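Local atomic coordinates of geranylgeranyl pyrophosphate synthase (Corynebacterium glutamicum, PDB entry 3Q2Q), a protein that probably builds long-chain isoprenoid diphosphates by joining isopentenyl units to an allylic diphosphate in a magnesium-dependent reaction, as a member of the FPP/GGPP synthase family. Residues A[67-72]-A[111-116]; A[169-174]-A[195-200]; A[74-79]-A[103-108]. All blocks are in the same frame, centred on the assembly; numbering follows the deposited sequence.

Contact 1 (A[67-72]-A[111-116]); sequences MHLTRA and TLYHDD. With CA (calcium ion), chain C; DMA (dimethylallyl diphosphate), chain B.
Arg71 and Asp116 reach for each other from opposite directions, and the guanidinium meets the carboxylate nearly coplanar, their planes 27° apart. The grip is side-on, but both nitrogens converge on one oxygen: NH2 of Arg71 lies 2.9 Å from OD2 of Asp116 and NE lies 3.1 Å from the same OD2, both using its syn lone pair. The bend in the arginine at chi2 (73°) swings the head toward helix 95-119, although Arg71 is poorly ordered. One guanidinium face lies over Leu112, whose CD1 is 3.7 Å from NH1 of Arg71, while its other methyl, CD2, packs on the allylic carbons of dimethylallyl diphosphate. Asp115 and Asp116, with Asp119, fit the first aspartate-rich (DDxxD) motif of the prenyl synthases. Here Asp115 takes the calcium ion with both oxygens, OD2 at 2.4 Å, and the diphosphate supplies two more ligands. Two residues before Asp115, Tyr113 extends toward the end of helix 60-69. CB of Leu69 meets the ring edge at CE1 of Tyr113, 3.3 Å away, and water 1 joins the tyrosine hydroxyl to OG1 of Thr70. On the far side of the helix, His114 faces the second subunit.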
loop_
_atom_site.group_PDB
_atom_site.type_symbol
_atom_site.label_atom_id
_atom_site.label_comp_id
_atom_site.label_asym_id
_atom_site.label_seq_id
_atom_site.Cartn_x
_atom_site.Cartn_y
_atom_site.Cartn_z
ATOM N N MET A 67 6.058 15.945 0.150
ATOM C CA MET A 67 6.108 17.126 -0.698
ATOM C C MET A 67 7.382 17.133 -1.552
ATOM O O MET A 67 7.318 17.511 -2.724
ATOM C CB MET A 67 5.892 18.420 0.097
ATOM C CG MET A 67 4.528 18.481 0.830
ATOM S SD MET A 67 3.054 19.038 -0.090
ATOM C CE MET A 67 2.949 17.843 -1.412
ATOM N N HIS A 68 8.500 16.664 -1.007
ATOM C CA HIS A 68 9.737 16.590 -1.784
ATOM C C HIS A 68 9.647 15.600 -2.943
ATOM O O HIS A 68 10.307 15.776 -3.969
ATOM C CB HIS A 68 10.940 16.266 -0.891
ATOM C CG HIS A 68 11.533 17.464 -0.213
ATOM N ND1 HIS A 68 11.864 18.617 -0.893
ATOM C CD2 HIS A 68 11.872 17.681 1.081
ATOM C CE1 HIS A 68 12.370 19.497 -0.045
ATOM N NE2 HIS A 68 12.386 18.953 1.159
ATOM N N LEU A 69 8.832 14.563 -2.784
ATOM C CA LEU A 69 8.657 13.568 -3.840
ATOM C C LEU A 69 7.451 13.901 -4.720
ATOM O O LEU A 69 7.176 13.205 -5.693
ATOM C CB LEU A 69 8.511 12.158 -3.250
ATOM C CG LEU A 69 9.598 11.652 -2.294
ATOM C CD1 LEU A 69 9.342 10.205 -1.916
ATOM C CD2 LEU A 69 10.996 11.812 -2.880
ATOM N N THR A 70 6.774 14.982 -4.413
ATOM C CA THR A 70 5.623 15.308 -5.190
ATOM C C THR A 70 6.142 15.445 -6.579
ATOM O O THR A 70 7.107 16.143 -6.832
ATOM C CB THR A 70 5.006 16.611 -4.761
ATOM O OG1 THR A 70 4.022 16.344 -3.765
ATOM C CG2 THR A 70 4.333 17.252 -5.924
ATOM N N ARG A 71 5.424 14.822 -7.488
ATOM C CA ARG A 71 5.850 14.570 -8.841
ATOM C C ARG A 71 5.996 15.875 -9.581
ATOM O O ARG A 71 6.520 15.919 -10.681
ATOM C CB ARG A 71 4.876 13.619 -9.536
ATOM C CG ARG A 71 5.536 12.486 -10.280
ATOM C CD ARG A 71 6.096 11.435 -9.341
ATOM N NE ARG A 71 6.815 10.387 -10.060
ATOM C CZ ARG A 71 6.668 10.135 -11.358
ATOM N NH1 ARG A 71 5.862 10.882 -12.093
ATOM N NH2 ARG A 71 7.345 9.153 -11.934
ATOM N N ALA A 72 5.536 16.954 -8.981
ATOM C CA ALA A 72 5.699 18.221 -9.647
ATOM C C ALA A 72 4.507 18.377 -10.523
ATOM O O ALA A 72 4.469 19.166 -11.456
ATOM C CB ALA A 72 6.997 18.282 -10.439
ATOM N N THR A 111 0.706 4.551 -6.758
ATOM C CA THR A 111 1.248 3.519 -7.656
ATOM C C THR A 111 2.499 3.974 -8.393
ATOM O O THR A 111 3.441 3.203 -8.569
ATOM C CB THR A 111 0.193 3.018 -8.679
ATOM O OG1 THR A 111 -0.162 4.072 -9.587
ATOM C CG2 THR A 111 -1.026 2.517 -7.970
ATOM N N LEU A 112 2.522 5.232 -8.809
ATOM C CA LEU A 112 3.748 5.811 -9.342
ATOM C C LEU A 112 4.896 5.703 -8.349
ATOM O O LEU A 112 6.017 5.383 -8.728
ATOM C CB LEU A 112 3.553 7.289 -9.731
ATOM C CG LEU A 112 2.816 7.568 -11.041
ATOM C CD1 LEU A 112 2.706 9.079 -11.265
ATOM C CD2 LEU A 112 3.494 6.900 -12.237
ATOM N N TYR A 113 4.635 5.991 -7.080
ATOM C CA TYR A 113 5.693 5.924 -6.082
ATOM C C TYR A 113 6.228 4.508 -5.981
ATOM O O TYR A 113 7.447 4.286 -5.948
ATOM C CB TYR A 113 5.183 6.376 -4.720
ATOM C CG TYR A 113 5.194 7.860 -4.523
ATOM C CD1 TYR A 113 6.374 8.584 -4.650
ATOM C CD2 TYR A 113 4.036 8.543 -4.178
ATOM C CE1 TYR A 113 6.394 9.951 -4.458
ATOM C CE2 TYR A 113 4.039 9.909 -3.987
ATOM C CZ TYR A 113 5.223 10.610 -4.126
ATOM O OH TYR A 113 5.242 11.974 -3.935
ATOM N N HIS A 114 5.318 3.537 -5.935
ATOM C CA HIS A 114 5.740 2.145 -5.868
ATOM C C HIS A 114 6.348 1.670 -7.195
ATOM O O HIS A 114 7.333 0.942 -7.208
ATOM C CB HIS A 114 4.589 1.256 -5.384
ATOM C CG HIS A 114 4.271 1.453 -3.935
ATOM N ND1 HIS A 114 3.342 0.687 -3.262
ATOM C CD2 HIS A 114 4.792 2.304 -3.016
ATOM C CE1 HIS A 114 3.281 1.078 -2.001
ATOM N NE2 HIS A 114 4.149 2.057 -1.824
ATOM N N ASP A 115 5.777 2.095 -8.311
ATOM C CA ASP A 115 6.354 1.769 -9.606
ATOM C C ASP A 115 7.770 2.330 -9.769
ATOM O O ASP A 115 8.641 1.658 -10.314
ATOM C CB ASP A 115 5.480 2.283 -10.740
ATOM C CG ASP A 115 6.093 2.021 -12.093
ATOM O OD1 ASP A 115 5.882 0.914 -12.627
ATOM O OD2 ASP A 115 6.800 2.917 -12.611
ATOM N N ASP A 116 7.991 3.560 -9.312
ATOM C CA ASP A 116 9.304 4.198 -9.438
ATOM C C ASP A 116 10.382 3.433 -8.683
ATOM O O ASP A 116 11.485 3.247 -9.192
ATOM C CB ASP A 116 9.267 5.657 -8.975
ATOM C CG ASP A 116 8.509 6.559 -9.940
ATOM O OD1 ASP A 116 8.094 6.077 -11.019
ATOM O OD2 ASP A 116 8.325 7.756 -9.618
HETATM CA CA CA C . 7.531 1.829 -14.611
HETATM C C1 DMA B . 3.818 3.901 -14.292
HETATM O O1 DMA B . 3.807 2.783 -15.179
HETATM C C2 DMA B . 3.157 3.504 -12.995
HETATM C C3 DMA B . 1.995 2.837 -13.006
HETATM C C4 DMA B . 1.352 2.446 -11.713
HETATM C C5 DMA B . 1.344 2.474 -14.318
HETATM P PA DMA B . 4.749 2.773 -16.486
HETATM O O1A DMA B . 5.933 1.876 -16.212
HETATM O O2A DMA B . 3.884 2.555 -17.710
HETATM O O3A DMA B . 5.302 4.280 -16.519
HETATM P PB DMA B . 6.847 4.525 -16.889
HETATM O O1B DMA B . 6.952 6.031 -16.909
HETATM O O2B DMA B . 6.982 3.856 -18.235
HETATM O O3B DMA B . 7.613 3.846 -15.772
HETATM O O HOH W 1 3.182 13.511 -3.729
HETATM O O HOH W 2 7.109 -0.305 -14.793
HETATM O O HOH W 3 8.393 1.350 -17.190
#

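Contact 2 (A[169-174]-A[195-200]); sequences FGELVT and VIREKT. With DMA (dimethylallyl diphosphate), chain B.
Leu172 and Glu198 bring two helices of the catalytic core together: CA of Leu172 sits 3.4 Å from the carbonyl O of Glu198, a CA-H...O contact at a point where the segment axes approach to 7.0 Å and cross at -130°. No conventional hydrogen bond runs directly across; this backbone contact, a salt bridge and one water join the helices. Glu171 folds at chi2 (-57°), which turns its carboxylate toward helix 188-213. There OE1 of Glu171 lies 3.5 Å from NH1 of Arg197, a long salt bridge met obliquely. Arg197 starts out extended and bends only at chi3, curling its head back beside Glu198, where NH2 makes a weak bond to OE2. The Glu198 chain runs straight beyond CG and passes CG2 of Thr174; its carboxylate stands 72° from that of Glu171. Water 4 donates to OE1 of Glu171 at 2.6 Å; its approach to Glu198 is suspiciously short and doubtful in detail, while Arg178 pairs with Glu198 from outside. Lys199 leaves in another direction, and its bend at chi3 carries NZ to the substrate, 3.1 Å from O1 of dimethylallyl diphosphate. Two acids only 3.7 Å apart, OE1 of Glu171 and OE2 of Glu198, would repel, but the arginines probably offset this, while the lysine charge is probably shared between the diphosphate and the carboxylates of Glu179 and Asp115.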
loop_
_atom_site.group_PDB
_atom_site.type_symbol
_atom_site.label_atom_id
_atom_site.label_comp_id
_atom_site.label_asym_id
_atom_site.label_seq_id
_atom_site.Cartn_x
_atom_site.Cartn_y
_atom_site.Cartn_z
ATOM N N PHE A 169 -7.741 -1.418 -7.345
ATOM C CA PHE A 169 -6.364 -1.425 -6.868
ATOM C C PHE A 169 -5.740 -2.840 -6.978
ATOM O O PHE A 169 -4.582 -2.989 -7.358
ATOM C CB PHE A 169 -6.306 -0.868 -5.428
ATOM C CG PHE A 169 -4.916 -0.770 -4.858
ATOM C CD1 PHE A 169 -3.948 0.009 -5.462
ATOM C CD2 PHE A 169 -4.587 -1.447 -3.695
ATOM C CE1 PHE A 169 -2.662 0.101 -4.918
ATOM C CE2 PHE A 169 -3.299 -1.372 -3.148
ATOM C CZ PHE A 169 -2.340 -0.586 -3.767
ATOM N N GLY A 170 -6.506 -3.872 -6.652
ATOM C CA GLY A 170 -6.048 -5.253 -6.897
ATOM C C GLY A 170 -5.622 -5.502 -8.354
ATOM O O GLY A 170 -4.554 -6.092 -8.603
ATOM N N GLU A 171 -6.430 -5.044 -9.312
ATOM C CA GLU A 171 -6.096 -5.174 -10.752
ATOM C C GLU A 171 -4.821 -4.446 -11.074
ATOM O O GLU A 171 -3.906 -5.001 -11.719
ATOM C CB GLU A 171 -7.222 -4.633 -11.660
ATOM C CG GLU A 171 -8.405 -5.569 -11.755
ATOM C CD GLU A 171 -7.991 -6.943 -12.255
ATOM O OE1 GLU A 171 -7.499 -7.024 -13.402
ATOM O OE2 GLU A 171 -8.138 -7.933 -11.502
ATOM N N LEU A 172 -4.745 -3.210 -10.586
ATOM C CA LEU A 172 -3.597 -2.359 -10.854
ATOM C C LEU A 172 -2.332 -3.028 -10.359
ATOM O O LEU A 172 -1.324 -3.056 -11.064
ATOM C CB LEU A 172 -3.790 -1.024 -10.130
ATOM C CG LEU A 172 -3.418 0.286 -10.792
ATOM C CD1 LEU A 172 -3.993 1.423 -9.936
ATOM C CD2 LEU A 172 -1.903 0.363 -10.885
ATOM N N VAL A 173 -2.380 -3.562 -9.136
ATOM C CA VAL A 173 -1.238 -4.260 -8.571
ATOM C C VAL A 173 -0.931 -5.546 -9.348
ATOM O O VAL A 173 0.228 -5.874 -9.565
ATOM C CB VAL A 173 -1.435 -4.606 -7.067
ATOM C CG1 VAL A 173 -0.278 -5.496 -6.566
ATOM C CG2 VAL A 173 -1.544 -3.320 -6.230
ATOM N N THR A 174 -1.973 -6.258 -9.769
ATOM C CA THR A 174 -1.810 -7.417 -10.629
ATOM C C THR A 174 -1.068 -7.051 -11.926
ATOM O O THR A 174 -0.170 -7.785 -12.344
ATOM C CB THR A 174 -3.145 -8.114 -10.893
ATOM O OG1 THR A 174 -3.686 -8.550 -9.628
ATOM C CG2 THR A 174 -2.969 -9.320 -11.838
ATOM N N VAL A 195 -1.265 -6.499 -19.460
ATOM C CA VAL A 195 -0.524 -5.566 -18.664
ATOM C C VAL A 195 -1.117 -4.163 -18.743
ATOM O O VAL A 195 -1.213 -3.484 -17.727
ATOM C CB VAL A 195 0.939 -5.479 -19.088
ATOM C CG1 VAL A 195 1.566 -4.286 -18.414
ATOM C CG2 VAL A 195 1.696 -6.782 -18.704
ATOM N N ILE A 196 -1.478 -3.723 -19.948
ATOM C CA ILE A 196 -2.020 -2.371 -20.119
ATOM C C ILE A 196 -3.431 -2.254 -19.550
ATOM O O ILE A 196 -3.743 -1.283 -18.877
ATOM C CB ILE A 196 -2.065 -1.931 -21.598
ATOM C CG1 ILE A 196 -0.655 -1.861 -22.171
ATOM C CG2 ILE A 196 -2.749 -0.552 -21.737
ATOM C CD1 ILE A 196 -0.672 -1.573 -23.651
ATOM N N ARG A 197 -4.275 -3.234 -19.831
ATOM C CA ARG A 197 -5.626 -3.219 -19.279
ATOM C C ARG A 197 -5.604 -3.059 -17.754
ATOM O O ARG A 197 -6.427 -2.324 -17.157
ATOM C CB ARG A 197 -6.377 -4.493 -19.665
ATOM C CG ARG A 197 -7.765 -4.591 -19.011
ATOM C CD ARG A 197 -8.472 -5.917 -19.371
ATOM N NE ARG A 197 -7.587 -7.053 -19.119
ATOM C CZ ARG A 197 -7.440 -7.654 -17.940
ATOM N NH1 ARG A 197 -8.141 -7.250 -16.882
ATOM N NH2 ARG A 197 -6.588 -8.665 -17.822
ATOM N N GLU A 198 -4.671 -3.760 -17.119
ATOM C CA GLU A 198 -4.574 -3.781 -15.655
ATOM C C GLU A 198 -3.811 -2.606 -15.064
ATOM O O GLU A 198 -4.282 -1.969 -14.117
ATOM C CB GLU A 198 -3.943 -5.107 -15.173
ATOM C CG GLU A 198 -4.865 -6.318 -15.394
ATOM C CD GLU A 198 -4.144 -7.645 -15.288
ATOM O OE1 GLU A 198 -2.912 -7.627 -15.191
ATOM O OE2 GLU A 198 -4.803 -8.710 -15.322
ATOM N N LYS A 199 -2.629 -2.317 -15.610
ATOM C CA LYS A 199 -1.790 -1.250 -15.079
ATOM C C LYS A 199 -2.365 0.118 -15.363
ATOM O O LYS A 199 -2.145 1.049 -14.595
ATOM C CB LYS A 199 -0.396 -1.263 -15.720
ATOM C CG LYS A 199 0.673 -1.989 -14.956
ATOM C CD LYS A 199 2.047 -1.702 -15.557
ATOM C CE LYS A 199 2.658 -0.426 -14.991
ATOM N NZ LYS A 199 4.086 -0.264 -15.411
ATOM N N THR A 200 -3.057 0.251 -16.489
ATOM C CA THR A 200 -3.494 1.571 -16.958
ATOM C C THR A 200 -5.001 1.711 -17.118
ATOM O O THR A 200 -5.598 2.679 -16.638
ATOM C CB THR A 200 -2.809 1.908 -18.297
ATOM O OG1 THR A 200 -1.389 1.954 -18.085
ATOM C CG2 THR A 200 -3.280 3.249 -18.840
HETATM C C1 DMA B . 3.818 3.901 -14.292
HETATM O O1 DMA B . 3.807 2.783 -15.179
HETATM C C2 DMA B . 3.157 3.504 -12.995
HETATM C C3 DMA B . 1.995 2.837 -13.006
HETATM C C4 DMA B . 1.352 2.446 -11.713
HETATM C C5 DMA B . 1.344 2.474 -14.318
HETATM P PA DMA B . 4.749 2.773 -16.486
HETATM O O1A DMA B . 5.933 1.876 -16.212
HETATM O O2A DMA B . 3.884 2.555 -17.710
HETATM O O3A DMA B . 5.302 4.280 -16.519
HETATM P PB DMA B . 6.847 4.525 -16.889
HETATM O O1B DMA B . 6.952 6.031 -16.909
HETATM O O2B DMA B . 6.982 3.856 -18.235
HETATM O O3B DMA B . 7.613 3.846 -15.772
HETATM O O HOH W 4 -6.631 -9.379 -13.882
#

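Contact 3 (A[74-79]-A[103-108]); sequences GKRFRP and VVEITH. With GOL (glycerol), chain E.
In the all-helical prenyl synthase fold, the loop and first turn of helix 77-86 pass beside helix 95-119, the helix that farther along bears the aspartate-rich motif, and Arg78 of that turn stacks flat on His108. The guanidinium of Arg78 lies on the imidazole with planes 10° apart and centres 3.7 Å apart. NH1 of Arg78 stands over the middle of the ring, whereas CE1 of His108 falls toward the rim of the guanidinium. Lower on the same arginine, CD makes a CH-pi contact over the same ring. The chain of Arg78 is extended from CG to NE, long enough to lay the head across the histidine, while its CB rests 3.8 Å from CG1 of Val104. His108 points its ring out to meet it, with CG anti to the backbone N (chi1 170°).

One turn back along helix 95-119, Glu105 meets the start of helix 77-86. Its bend at chi2 (72°) turns the carboxylate toward Arg76, the N-cap residue, whose NH2 donates to OE2 of Glu105 at 3.0 Å. That bond arrives on the anti side, and the two flat groups are strongly twisted; Arg76 has a further salt bridge to Glu48. OE1 of Glu105 sits 3.2 Å from CD of Pro79. Water 6 knits the first turn together, donating to OE1 of Glu105 at 2.8 Å and accepting from N and NH1 of Arg78. Water 5 does similar work between N of Arg76 and OE2 of Glu105. A glycerol, probably from the crystallisation liquor, takes a bond from N of Phe77.

Helix 34-55 covers the Arg76 and Pro79 side through Leu51 and Val47, Leu203 of helix 188-213 packs against Arg78, Val104 and His108, and helix 133-157 lies against Val103 and Ile106.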
loop_
_atom_site.group_PDB
_atom_site.type_symbol
_atom_site.label_atom_id
_atom_site.label_comp_id
_atom_site.label_asym_id
_atom_site.label_seq_id
_atom_site.Cartn_x
_atom_site.Cartn_y
_atom_site.Cartn_z
ATOM N N GLY A 74 0.936 16.959 -12.681
ATOM C CA GLY A 74 0.588 16.135 -13.797
ATOM C C GLY A 74 -0.562 16.774 -14.494
ATOM O O GLY A 74 -1.019 17.828 -14.116
ATOM N N LYS A 75 -0.979 16.134 -15.560
ATOM C CA LYS A 75 -2.102 16.556 -16.346
ATOM C C LYS A 75 -3.447 16.393 -15.621
ATOM O O LYS A 75 -4.428 16.987 -15.997
ATOM C CB LYS A 75 -2.027 15.804 -17.663
ATOM C CG LYS A 75 -0.755 16.164 -18.439
ATOM C CD LYS A 75 -0.285 15.085 -19.393
ATOM C CE LYS A 75 -1.337 14.705 -20.418
ATOM N NZ LYS A 75 -2.279 13.639 -19.941
ATOM N N ARG A 76 -3.487 15.575 -14.584
ATOM C CA ARG A 76 -4.735 15.272 -13.901
ATOM C C ARG A 76 -5.823 14.798 -14.872
ATOM O O ARG A 76 -7.003 15.137 -14.731
ATOM C CB ARG A 76 -5.203 16.463 -13.065
ATOM C CG ARG A 76 -4.122 17.026 -12.125
ATOM C CD ARG A 76 -4.093 16.343 -10.735
ATOM N NE ARG A 76 -3.265 17.132 -9.836
ATOM C CZ ARG A 76 -2.049 16.780 -9.428
ATOM N NH1 ARG A 76 -1.355 17.591 -8.641
ATOM N NH2 ARG A 76 -1.554 15.596 -9.768
ATOM N N PHE A 77 -5.430 13.976 -15.834
ATOM C CA PHE A 77 -6.406 13.416 -16.745
ATOM C C PHE A 77 -7.480 12.610 -16.009
ATOM O O PHE A 77 -8.667 12.684 -16.349
ATOM C CB PHE A 77 -5.770 12.515 -17.794
ATOM C CG PHE A 77 -6.789 11.848 -18.658
ATOM C CD1 PHE A 77 -7.200 10.548 -18.396
ATOM C CD2 PHE A 77 -7.421 12.557 -19.673
ATOM C CE1 PHE A 77 -8.185 9.947 -19.174
ATOM C CE2 PHE A 77 -8.398 11.961 -20.451
ATOM C CZ PHE A 77 -8.784 10.654 -20.203
ATOM N N ARG A 78 -7.071 11.838 -15.005
ATOM C CA ARG A 78 -8.016 10.919 -14.346
ATOM C C ARG A 78 -9.122 11.652 -13.569
ATOM O O ARG A 78 -10.312 11.320 -13.702
ATOM C CB ARG A 78 -7.275 9.888 -13.481
ATOM C CG ARG A 78 -6.463 8.891 -14.316
ATOM C CD ARG A 78 -5.396 8.175 -13.489
ATOM N NE ARG A 78 -4.545 7.355 -14.350
ATOM C CZ ARG A 78 -3.553 7.850 -15.076
ATOM N NH1 ARG A 78 -3.298 9.146 -15.015
ATOM N NH2 ARG A 78 -2.801 7.056 -15.827
ATOM N N PRO A 79 -8.745 12.646 -12.756
ATOM C CA PRO A 79 -9.831 13.388 -12.107
ATOM C C PRO A 79 -10.701 14.177 -13.107
ATOM O O PRO A 79 -11.909 14.311 -12.901
ATOM C CB PRO A 79 -9.111 14.316 -11.107
ATOM C CG PRO A 79 -7.634 14.168 -11.353
ATOM C CD PRO A 79 -7.405 12.950 -12.199
ATOM N N VAL A 103 -9.694 10.680 -4.764
ATOM C CA VAL A 103 -9.309 9.295 -4.431
ATOM C C VAL A 103 -8.586 8.602 -5.604
ATOM O O VAL A 103 -7.521 7.969 -5.435
ATOM C CB VAL A 103 -10.535 8.504 -4.005
ATOM C CG1 VAL A 103 -10.253 6.969 -4.072
ATOM C CG2 VAL A 103 -10.952 8.942 -2.600
ATOM N N VAL A 104 -9.150 8.751 -6.802
ATOM C CA VAL A 104 -8.575 8.180 -8.017
ATOM C C VAL A 104 -7.163 8.749 -8.253
ATOM O O VAL A 104 -6.201 7.998 -8.509
ATOM C CB VAL A 104 -9.517 8.400 -9.248
ATOM C CG1 VAL A 104 -8.832 8.031 -10.582
ATOM C CG2 VAL A 104 -10.829 7.608 -9.080
ATOM N N GLU A 105 -7.017 10.063 -8.134
ATOM C CA GLU A 105 -5.692 10.681 -8.345
ATOM C C GLU A 105 -4.653 10.321 -7.275
ATOM O O GLU A 105 -3.473 10.106 -7.592
ATOM C CB GLU A 105 -5.795 12.204 -8.470
ATOM C CG GLU A 105 -4.459 12.852 -8.790
ATOM C CD GLU A 105 -4.000 12.586 -10.223
ATOM O OE1 GLU A 105 -4.672 11.831 -10.955
ATOM O OE2 GLU A 105 -2.962 13.148 -10.631
ATOM N N ILE A 106 -5.082 10.234 -6.018
ATOM C CA ILE A 106 -4.192 9.779 -4.939
ATOM C C ILE A 106 -3.708 8.356 -5.212
ATOM O O ILE A 106 -2.522 8.021 -5.012
ATOM C CB ILE A 106 -4.891 9.821 -3.554
ATOM C CG1 ILE A 106 -5.018 11.259 -3.061
ATOM C CG2 ILE A 106 -4.091 9.020 -2.520
ATOM C CD1 ILE A 106 -5.791 11.390 -1.740
ATOM N N THR A 107 -4.625 7.507 -5.659
ATOM C CA THR A 107 -4.293 6.121 -5.966
ATOM C C THR A 107 -3.278 6.081 -7.100
ATOM O O THR A 107 -2.260 5.373 -7.038
ATOM C CB THR A 107 -5.548 5.328 -6.340
ATOM O OG1 THR A 107 -6.456 5.330 -5.223
ATOM C CG2 THR A 107 -5.192 3.884 -6.727
ATOM N N HIS A 108 -3.545 6.874 -8.130
ATOM C CA HIS A 108 -2.600 7.022 -9.224
ATOM C C HIS A 108 -1.208 7.418 -8.730
ATOM O O HIS A 108 -0.203 6.826 -9.151
ATOM C CB HIS A 108 -3.147 8.042 -10.253
ATOM C CG HIS A 108 -2.156 8.454 -11.297
ATOM N ND1 HIS A 108 -1.535 7.548 -12.135
ATOM C CD2 HIS A 108 -1.684 9.677 -11.645
ATOM C CE1 HIS A 108 -0.721 8.194 -12.951
ATOM N NE2 HIS A 108 -0.791 9.487 -12.674
HETATM C C1 GOL E . -1.409 12.324 -16.377
HETATM O O1 GOL E . -2.579 12.458 -15.595
HETATM C C2 GOL E . -0.477 11.276 -15.772
HETATM O O2 GOL E . -0.437 10.125 -16.595
HETATM C C3 GOL E . 0.920 11.871 -15.615
HETATM O O3 GOL E . 1.479 11.457 -14.387
HETATM O O HOH W 5 -1.721 13.600 -12.842
HETATM O O HOH W 6 -4.358 11.555 -13.748
#

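Overall arrangement
Contact 2 is the buried one, contact 3 is partly buried, and contact 1 lies at the surface. Contacts 1 and 3 share helix 95-119, pairing it with two successive helices, 60-69 and 77-86, whereas contact 2 joins helices 159-181 and 188-213. Contacts 1 and 2 meet at the substrate: NZ of Lys199 forms a salt bridge with OD1 of Asp115 at 3.5 Å, and both touch dimethylallyl diphosphate. Thr107 of contact 3 packs on Leu172 and Phe169 of contact 2. Charge is handled differently in each: a side-on arginine grip at the surface, next in sequence to the calcium-binding Asp115; a salt-bridge network with a water in a buried helix contact; and a guanidinium-imidazole stack with waters at a helix start.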